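Local coordinates for protein YCGM (Escherichia coli, PDB 1NR9) that is of unknown function but belongs to the fumarylacetoacetate hydrolase family and holds a magnesium ion, at residues H71-A76 and Q158-T163. Residues are numbered along the deposited sequence; the frame is centred on the assembly and turned at random.
Sequences HEVELA and QRQQGT. With MG (magnesium ion), chain E.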
loop_
_atom_site.group_PDB
_atom_site.type_symbol
_atom_site.label_atom_id
_atom_site.label_comp_id
_atom_site.label_asym_id
_atom_site.label_seq_id
_atom_site.Cartn_x
_atom_site.Cartn_y
_atom_site.Cartn_z
ATOM N N HIS A 71 -4.790 3.228 18.833
ATOM C CA HIS A 71 -6.025 3.511 18.119
ATOM C C HIS A 71 -6.025 4.974 17.685
ATOM O O HIS A 71 -5.521 5.845 18.395
ATOM C CB HIS A 71 -7.243 3.248 19.015
ATOM C CG HIS A 71 -7.218 4.011 20.302
ATOM N ND1 HIS A 71 -6.840 3.440 21.500
ATOM C CD2 HIS A 71 -7.462 5.317 20.571
ATOM C CE1 HIS A 71 -6.850 4.360 22.448
ATOM N NE2 HIS A 71 -7.223 5.508 21.910
ATOM N N GLU A 72 -6.568 5.232 16.502
ATOM C CA GLU A 72 -6.668 6.582 15.990
ATOM C C GLU A 72 -8.034 6.672 15.344
ATOM O O GLU A 72 -8.230 6.143 14.251
ATOM C CB GLU A 72 -5.605 6.863 14.919
ATOM C CG GLU A 72 -4.157 6.924 15.390
ATOM C CD GLU A 72 -3.214 7.438 14.298
ATOM O OE1 GLU A 72 -1.986 7.509 14.540
ATOM O OE2 GLU A 72 -3.709 7.776 13.196
ATOM N N VAL A 73 -8.997 7.297 16.007
ATOM C CA VAL A 73 -10.310 7.426 15.383
ATOM C C VAL A 73 -10.110 8.474 14.296
ATOM O O VAL A 73 -9.381 9.448 14.501
ATOM C CB VAL A 73 -11.404 7.902 16.380
ATOM C CG1 VAL A 73 -11.101 9.298 16.873
ATOM C CG2 VAL A 73 -12.778 7.841 15.705
ATOM N N GLU A 74 -10.728 8.261 13.139
ATOM C CA GLU A 74 -10.581 9.192 12.032
ATOM C C GLU A 74 -11.821 9.194 11.135
ATOM O O GLU A 74 -12.579 8.214 11.084
ATOM C CB GLU A 74 -9.338 8.824 11.183
ATOM C CG GLU A 74 -8.001 8.652 11.966
ATOM C CD GLU A 74 -6.755 8.637 11.066
ATOM O OE1 GLU A 74 -6.889 8.910 9.851
ATOM O OE2 GLU A 74 -5.631 8.365 11.568
ATOM N N LEU A 75 -12.028 10.311 10.444
ATOM C CA LEU A 75 -13.134 10.448 9.507
ATOM C C LEU A 75 -12.723 9.772 8.186
ATOM O O LEU A 75 -11.669 10.082 7.614
ATOM C CB LEU A 75 -13.440 11.923 9.239
ATOM C CG LEU A 75 -14.561 12.085 8.204
ATOM C CD1 LEU A 75 -15.865 11.528 8.777
ATOM C CD2 LEU A 75 -14.724 13.541 7.827
ATOM N N ALA A 76 -13.568 8.864 7.709
ATOM C CA ALA A 76 -13.305 8.121 6.484
ATOM C C ALA A 76 -14.159 8.612 5.340
ATOM O O ALA A 76 -15.389 8.660 5.442
ATOM C CB ALA A 76 -13.561 6.641 6.708
ATOM N N GLN A 158 -13.640 8.057 27.710
ATOM C CA GLN A 158 -13.423 8.712 26.425
ATOM C C GLN A 158 -11.953 9.091 26.312
ATOM O O GLN A 158 -11.411 9.731 27.201
ATOM C CB GLN A 158 -14.290 9.962 26.305
ATOM C CG GLN A 158 -14.335 10.503 24.894
ATOM C CD GLN A 158 -15.244 11.700 24.754
ATOM O OE1 GLN A 158 -14.992 12.763 25.326
ATOM N NE2 GLN A 158 -16.314 11.537 23.986
ATOM N N ARG A 159 -11.297 8.697 25.227
ATOM C CA ARG A 159 -9.884 9.017 25.086
ATOM C C ARG A 159 -9.590 9.962 23.948
ATOM O O ARG A 159 -8.535 10.594 23.910
ATOM C CB ARG A 159 -9.080 7.744 24.920
ATOM C CG ARG A 159 -9.116 6.896 26.154
ATOM C CD ARG A 159 -8.196 5.743 26.006
ATOM N NE ARG A 159 -8.244 4.869 27.165
ATOM C CZ ARG A 159 -7.605 3.706 27.218
ATOM N NH1 ARG A 159 -6.884 3.310 26.165
ATOM N NH2 ARG A 159 -7.679 2.954 28.316
ATOM N N GLN A 160 -10.526 10.054 23.014
ATOM C CA GLN A 160 -10.373 10.942 21.883
ATOM C C GLN A 160 -11.677 11.681 21.667
ATOM O O GLN A 160 -12.758 11.085 21.669
ATOM C CB GLN A 160 -9.958 10.166 20.631
ATOM C CG GLN A 160 -8.493 9.715 20.665
ATOM C CD GLN A 160 -7.984 9.251 19.311
ATOM O OE1 GLN A 160 -8.109 8.083 18.949
ATOM N NE2 GLN A 160 -7.418 10.178 18.549
ATOM N N GLN A 161 -11.557 12.994 21.515
ATOM C CA GLN A 161 -12.687 13.875 21.303
ATOM C C GLN A 161 -12.149 15.060 20.522
ATOM O O GLN A 161 -11.106 15.611 20.868
ATOM C CB GLN A 161 -13.248 14.340 22.647
ATOM C CG GLN A 161 -14.058 15.627 22.591
ATOM C CD GLN A 161 -15.268 15.525 21.685
ATOM O OE1 GLN A 161 -16.124 14.659 21.872
ATOM N NE2 GLN A 161 -15.351 16.415 20.699
ATOM N N GLY A 162 -12.853 15.435 19.460
ATOM C CA GLY A 162 -12.438 16.553 18.638
ATOM C C GLY A 162 -13.478 16.770 17.563
ATOM O O GLY A 162 -14.481 16.052 17.516
ATOM N N THR A 163 -13.251 17.757 16.702
ATOM C CA THR A 163 -14.173 18.057 15.606
ATOM C C THR A 163 -13.390 18.139 14.293
ATOM O O THR A 163 -12.174 18.364 14.283
ATOM C CB THR A 163 -14.901 19.406 15.832
ATOM O OG1 THR A 163 -15.819 19.649 14.760
ATOM C CG2 THR A 163 -13.906 20.543 15.882
HETATM MG MG MG E . -2.519 8.730 11.356
HETATM O O HOH W 1 -4.350 8.472 9.624
#
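Gln160 reaches across to Val73 and His71 and joins strand 157-163, an outer strand, within this chain, of a four-stranded antiparallel sheet, to strand 69-79 of the larger mixed sheet. Gln160 OE1 accepts a hydrogen bond from Val73 N at 3.2 Å. The bond is nearly straight at the hydrogen (166°), but the donor stands 35° off the carbonyl plane. Gln160 OE1 also lies in the plane of the His71 ring, 3.3 Å from His71 CD2 at its edge. Gln160 CB is 4.0 Å from Val73 CG1, which also packs against the amide. Thr194 takes a hydrogen bond from NE2, so both ends of the buried amide are engaged. The Arg159 side is looser and partly exposed. Its chain runs extended from CG to NE, bringing Arg159 NH1 to 3.9 Å from His71 CE1, near the ring plane and not over a face. Glu157 forms a salt bridge with NE. Arg159 and Gln160 form a classic beta bulge opposite Leu152, consistent with two successive side chains pointing toward strand 69-79. The side chain of Glu72 starts out away from this interface; OE2 binds magnesium, with Asp103, and OE1 forms a salt bridge with Lys124. The amide bond therefore ties the backbone next to a metal ligand to the smaller sheet.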